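PDB 2I6H: hypothetical protein Atu0120, which is of unknown function but belongs to the DUF924 family of bacterial proteins and has a mainly helical fold without strands. Local coordinates for residues N25-K39 against G75-L89. Numbering follows the deposited sequence.
Sequences NDTAALAADIVDFWK and GWLEGAESSLALMLL. With CA (calcium ion), chain C.
A31 sets its CB squarely over the six-membered ring of W76, a CH-pi contact 3.5 Å from the ring centroid and 2° off the normal. L30 CG meets the indole rim in its plane, and I34 CD1 its edge; W76 NE1 is hydrogen-bonded to M23 O. Helices 29-39 and 80-89 cross at 68° with their axes 8.4 Å apart, and small A31, S82 and A85 line the crossing. V35 packs CG2 against E81 O and A85, and CG1 against L84. I34 sends CG2 to A85 and L88, and CD1 to L89. L88 CD2 lies over one face of W38, 3.5 Å from the five-membered ring centroid.

On the exposed flank, K39 reaches E81 in a salt bridge, NZ to OE2 2.9 Å, on its syn side, somewhat out of the carboxylate plane. At the N-terminal end of 25-39 the D26 and E78 carboxylates stack, planes 25° apart. Both E78 oxygens bind calcium; a calcium-bound water donates to D26 OD1, and another accepts from D26 N within reach of G75 O and E78 OE1. Calcium and water probably offset repulsion between these acids; apolar packing holds the crossing, with a lysine-glutamate pair on its solvent side.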
loop_
_atom_site.group_PDB
_atom_site.type_symbol
_atom_site.label_atom_id
_atom_site.label_comp_id
_atom_site.label_asym_id
_atom_site.label_seq_id
_atom_site.Cartn_x
_atom_site.Cartn_y
_atom_site.Cartn_z
ATOM N N ASN A 25 31.336 -7.423 10.479
ATOM C CA ASN A 25 31.395 -6.004 10.105
ATOM C C ASN A 25 30.385 -5.605 9.051
ATOM O O ASN A 25 29.813 -6.474 8.347
ATOM C CB ASN A 25 32.805 -5.635 9.613
ATOM C CG ASN A 25 33.913 -6.314 10.429
ATOM O OD1 ASN A 25 34.065 -6.023 11.610
ATOM N ND2 ASN A 25 34.675 -7.216 9.796
ATOM N N ASP A 26 30.129 -4.300 8.953
ATOM C CA ASP A 26 29.219 -3.801 7.905
ATOM C C ASP A 26 29.630 -4.204 6.483
ATOM O O ASP A 26 28.800 -4.168 5.538
ATOM C CB ASP A 26 29.103 -2.293 7.993
ATOM C CG ASP A 26 30.418 -1.578 7.697
ATOM O OD1 ASP A 26 31.400 -1.856 8.380
ATOM O OD2 ASP A 26 30.456 -0.697 6.825
ATOM N N THR A 27 30.911 -4.569 6.323
ATOM C CA THR A 27 31.429 -5.023 5.011
ATOM C C THR A 27 31.152 -6.505 4.703
ATOM O O THR A 27 31.619 -7.030 3.647
ATOM C CB THR A 27 32.944 -4.839 4.943
ATOM O OG1 THR A 27 33.543 -5.505 6.062
ATOM C CG2 THR A 27 33.342 -3.328 4.911
ATOM N N ALA A 28 30.425 -7.181 5.610
ATOM C CA ALA A 28 30.138 -8.621 5.470
ATOM C C ALA A 28 29.463 -8.962 4.133
ATOM O O ALA A 28 28.473 -8.305 3.724
ATOM C CB ALA A 28 29.253 -9.107 6.638
ATOM N N ALA A 29 29.942 -10.023 3.491
ATOM C CA ALA A 29 29.215 -10.572 2.344
ATOM C C ALA A 29 27.784 -10.942 2.710
ATOM O O ALA A 29 26.872 -10.723 1.913
ATOM C CB ALA A 29 29.953 -11.771 1.789
ATOM N N LEU A 30 27.594 -11.516 3.907
ATOM C CA LEU A 30 26.264 -11.953 4.331
ATOM C C LEU A 30 25.267 -10.785 4.313
ATOM O O LEU A 30 24.121 -10.960 3.880
ATOM C CB LEU A 30 26.348 -12.576 5.731
ATOM C CG LEU A 30 25.018 -13.151 6.292
ATOM C CD1 LEU A 30 24.491 -14.319 5.438
ATOM C CD2 LEU A 30 25.306 -13.613 7.720
ATOM N N ALA A 31 25.677 -9.620 4.813
ATOM C CA ALA A 31 24.752 -8.471 4.815
ATOM C C ALA A 31 24.353 -8.095 3.375
ATOM O O ALA A 31 23.171 -7.857 3.074
ATOM C CB ALA A 31 25.385 -7.256 5.558
ATOM N N ALA A 32 25.336 -8.070 2.488
ATOM C CA ALA A 32 25.079 -7.738 1.080
ATOM C C ALA A 32 24.188 -8.806 0.426
ATOM O O ALA A 32 23.312 -8.488 -0.387
ATOM C CB ALA A 32 26.391 -7.585 0.311
ATOM N N ASP A 33 24.450 -10.065 0.748
ATOM C CA ASP A 33 23.587 -11.176 0.275
ATOM C C ASP A 33 22.139 -10.981 0.680
ATOM O O ASP A 33 21.244 -11.279 -0.115
ATOM C CB ASP A 33 24.060 -12.549 0.811
ATOM C CG ASP A 33 25.390 -13.015 0.207
ATOM O OD1 ASP A 33 25.854 -12.412 -0.782
ATOM O OD2 ASP A 33 25.958 -14.009 0.745
ATOM N N ILE A 34 21.889 -10.562 1.934
ATOM C CA ILE A 34 20.507 -10.415 2.427
ATOM C C ILE A 34 19.826 -9.322 1.599
ATOM O O ILE A 34 18.686 -9.489 1.111
ATOM C CB ILE A 34 20.491 -10.099 3.954
ATOM C CG1 ILE A 34 20.914 -11.366 4.729
ATOM C CG2 ILE A 34 19.136 -9.546 4.389
ATOM C CD1 ILE A 34 21.402 -11.053 6.169
ATOM N N VAL A 35 20.530 -8.205 1.442
ATOM C CA VAL A 35 19.969 -7.068 0.721
ATOM C C VAL A 35 19.718 -7.441 -0.750
ATOM O O VAL A 35 18.624 -7.175 -1.286
ATOM C CB VAL A 35 20.841 -5.790 0.874
ATOM C CG1 VAL A 35 20.277 -4.646 -0.033
ATOM C CG2 VAL A 35 20.857 -5.333 2.380
ATOM N N ASP A 36 20.698 -8.095 -1.377
ATOM C CA ASP A 36 20.541 -8.591 -2.773
ATOM C C ASP A 36 19.305 -9.507 -2.922
ATOM O O ASP A 36 18.532 -9.399 -3.866
ATOM C CB ASP A 36 21.788 -9.368 -3.185
ATOM C CG ASP A 36 22.934 -8.470 -3.586
ATOM O OD1 ASP A 36 22.734 -7.232 -3.655
ATOM O OD2 ASP A 36 24.026 -9.014 -3.831
ATOM N N PHE A 37 19.171 -10.450 -2.000
ATOM C CA PHE A 37 18.005 -11.343 -1.965
ATOM C C PHE A 37 16.679 -10.532 -1.897
ATOM O O PHE A 37 15.722 -10.813 -2.623
ATOM C CB PHE A 37 18.136 -12.255 -0.740
ATOM C CG PHE A 37 16.857 -12.999 -0.377
ATOM C CD1 PHE A 37 16.571 -14.254 -0.917
ATOM C CD2 PHE A 37 15.958 -12.452 0.544
ATOM C CE1 PHE A 37 15.383 -14.934 -0.556
ATOM C CE2 PHE A 37 14.762 -13.132 0.896
ATOM C CZ PHE A 37 14.491 -14.359 0.349
ATOM N N TRP A 38 16.639 -9.555 -0.998
ATOM C CA TRP A 38 15.438 -8.714 -0.828
ATOM C C TRP A 38 15.119 -7.935 -2.123
ATOM O O TRP A 38 13.933 -7.889 -2.577
ATOM C CB TRP A 38 15.638 -7.777 0.346
ATOM C CG TRP A 38 14.298 -7.241 0.952
ATOM C CD1 TRP A 38 13.822 -5.962 0.892
ATOM C CD2 TRP A 38 13.312 -8.002 1.659
ATOM N NE1 TRP A 38 12.603 -5.866 1.527
ATOM C CE2 TRP A 38 12.268 -7.100 2.020
ATOM C CE3 TRP A 38 13.213 -9.356 2.039
ATOM C CZ2 TRP A 38 11.129 -7.508 2.718
ATOM C CZ3 TRP A 38 12.083 -9.761 2.761
ATOM C CH2 TRP A 38 11.060 -8.835 3.097
ATOM N N LYS A 39 16.141 -7.307 -2.705
ATOM C CA LYS A 39 15.936 -6.502 -3.923
ATOM C C LYS A 39 15.429 -7.387 -5.068
ATOM O O LYS A 39 14.479 -7.043 -5.789
ATOM C CB LYS A 39 17.235 -5.784 -4.294
ATOM C CG LYS A 39 17.623 -4.634 -3.298
ATOM C CD LYS A 39 18.935 -3.998 -3.836
ATOM C CE LYS A 39 19.489 -2.903 -2.972
ATOM N NZ LYS A 39 20.915 -2.450 -3.369
ATOM N N GLY A 75 27.801 -4.704 14.625
ATOM C CA GLY A 75 28.717 -3.999 13.737
ATOM C C GLY A 75 28.077 -3.571 12.421
ATOM O O GLY A 75 28.588 -2.670 11.744
ATOM N N TRP A 76 26.975 -4.222 12.041
ATOM C CA TRP A 76 26.266 -3.856 10.798
ATOM C C TRP A 76 25.642 -2.464 10.878
ATOM O O TRP A 76 25.281 -1.866 9.854
ATOM C CB TRP A 76 25.198 -4.916 10.442
ATOM C CG TRP A 76 25.790 -6.226 9.998
ATOM C CD1 TRP A 76 27.109 -6.639 10.123
ATOM C CD2 TRP A 76 25.088 -7.307 9.381
ATOM N NE1 TRP A 76 27.253 -7.934 9.622
ATOM C CE2 TRP A 76 26.031 -8.361 9.152
ATOM C CE3 TRP A 76 23.756 -7.501 8.998
ATOM C CZ2 TRP A 76 25.666 -9.577 8.558
ATOM C CZ3 TRP A 76 23.401 -8.737 8.389
ATOM C CH2 TRP A 76 24.359 -9.741 8.174
ATOM N N LEU A 77 25.500 -1.947 12.098
ATOM C CA LEU A 77 25.024 -0.563 12.246
ATOM C C LEU A 77 25.979 0.445 11.568
ATOM O O LEU A 77 25.593 1.584 11.300
ATOM C CB LEU A 77 24.829 -0.207 13.727
ATOM C CG LEU A 77 23.587 -0.869 14.377
ATOM C CD1 LEU A 77 23.655 -0.674 15.905
ATOM C CD2 LEU A 77 22.233 -0.327 13.764
ATOM N N GLU A 78 27.220 0.026 11.299
ATOM C CA GLU A 78 28.176 0.949 10.659
ATOM C C GLU A 78 27.797 1.338 9.204
ATOM O O GLU A 78 28.184 2.435 8.729
ATOM C CB GLU A 78 29.588 0.348 10.722
ATOM C CG GLU A 78 30.616 1.268 10.126
ATOM C CD GLU A 78 32.064 0.739 10.240
ATOM O OE1 GLU A 78 32.347 -0.240 10.955
ATOM O OE2 GLU A 78 32.935 1.352 9.575
ATOM N N GLY A 79 27.076 0.452 8.498
ATOM C CA GLY A 79 26.762 0.640 7.059
ATOM C C GLY A 79 25.261 0.819 6.835
ATOM O O GLY A 79 24.451 0.257 7.581
ATOM N N ALA A 80 24.889 1.592 5.821
ATOM C CA ALA A 80 23.474 1.805 5.550
ATOM C C ALA A 80 22.794 0.520 5.080
ATOM O O ALA A 80 21.749 0.134 5.641
ATOM C CB ALA A 80 23.253 2.960 4.521
ATOM N N GLU A 81 23.340 -0.139 4.045
ATOM C CA GLU A 81 22.688 -1.368 3.574
ATOM C C GLU A 81 22.810 -2.529 4.571
ATOM O O GLU A 81 21.912 -3.334 4.685
ATOM C CB GLU A 81 23.157 -1.773 2.174
ATOM C CG GLU A 81 22.692 -0.716 1.131
ATOM C CD GLU A 81 22.682 -1.228 -0.320
ATOM O OE1 GLU A 81 23.517 -2.095 -0.626
ATOM O OE2 GLU A 81 21.816 -0.779 -1.119
ATOM N N SER A 82 23.918 -2.595 5.312
ATOM C CA SER A 82 24.017 -3.621 6.350
ATOM C C SER A 82 23.006 -3.351 7.476
ATOM O O SER A 82 22.467 -4.296 8.068
ATOM C CB SER A 82 25.468 -3.788 6.885
ATOM O OG SER A 82 25.989 -2.554 7.341
ATOM N N SER A 83 22.712 -2.082 7.752
ATOM C CA SER A 83 21.656 -1.786 8.743
ATOM C C SER A 83 20.282 -2.175 8.184
ATOM O O SER A 83 19.455 -2.689 8.914
ATOM C CB SER A 83 21.630 -0.320 9.161
ATOM O OG SER A 83 22.759 -0.001 9.966
ATOM N N LEU A 84 20.065 -1.915 6.895
ATOM C CA LEU A 84 18.865 -2.442 6.220
ATOM C C LEU A 84 18.751 -3.970 6.415
ATOM O O LEU A 84 17.673 -4.492 6.709
ATOM C CB LEU A 84 18.885 -2.081 4.702
ATOM C CG LEU A 84 17.745 -2.676 3.833
ATOM C CD1 LEU A 84 16.359 -2.302 4.440
ATOM C CD2 LEU A 84 17.840 -2.235 2.358
ATOM N N ALA A 85 19.856 -4.702 6.210
ATOM C CA ALA A 85 19.872 -6.141 6.449
ATOM C C ALA A 85 19.406 -6.484 7.876
ATOM O O ALA A 85 18.663 -7.464 8.057
ATOM C CB ALA A 85 21.265 -6.735 6.181
ATOM N N LEU A 86 19.874 -5.725 8.873
ATOM C CA LEU A 86 19.387 -5.916 10.255
ATOM C C LEU A 86 17.850 -5.792 10.346
ATOM O O LEU A 86 17.205 -6.607 11.022
ATOM C CB LEU A 86 20.045 -4.941 11.222
ATOM C CG LEU A 86 21.535 -5.181 11.512
ATOM C CD1 LEU A 86 22.033 -4.078 12.454
ATOM C CD2 LEU A 86 21.764 -6.612 12.137
HETATM N N MSE A 87 17.281 -4.788 9.681
HETATM C CA MSE A 87 15.830 -4.578 9.702
HETATM C C MSE A 87 15.140 -5.819 9.109
HETATM O O MSE A 87 14.145 -6.335 9.655
HETATM C CB MSE A 87 15.426 -3.374 8.832
HETATM C CG MSE A 87 16.034 -2.074 9.169
HETATM SE SE MSE A 87 15.535 -1.512 11.024
HETATM C CE MSE A 87 17.151 -2.059 11.898
ATOM N N LEU A 88 15.690 -6.307 8.003
ATOM C CA LEU A 88 15.106 -7.439 7.272
ATOM C C LEU A 88 15.185 -8.693 8.122
ATOM O O LEU A 88 14.226 -9.489 8.183
ATOM C CB LEU A 88 15.821 -7.621 5.945
ATOM C CG LEU A 88 15.633 -6.433 5.008
ATOM C CD1 LEU A 88 16.429 -6.739 3.722
ATOM C CD2 LEU A 88 14.160 -6.135 4.703
ATOM N N LEU A 89 16.291 -8.866 8.835
ATOM C CA LEU A 89 16.403 -10.035 9.732
ATOM C C LEU A 89 15.538 -9.972 11.006
ATOM O O LEU A 89 15.051 -11.019 11.491
ATOM C CB LEU A 89 17.848 -10.179 10.166
ATOM C CG LEU A 89 18.814 -10.590 9.043
ATOM C CD1 LEU A 89 20.214 -10.580 9.623
ATOM C CD2 LEU A 89 18.438 -12.034 8.502
HETATM CA CA CA C . 34.755 -0.155 10.170
HETATM O O HOH W 1 31.221 -2.751 11.285
HETATM O O HOH W 2 33.911 -1.638 8.365
#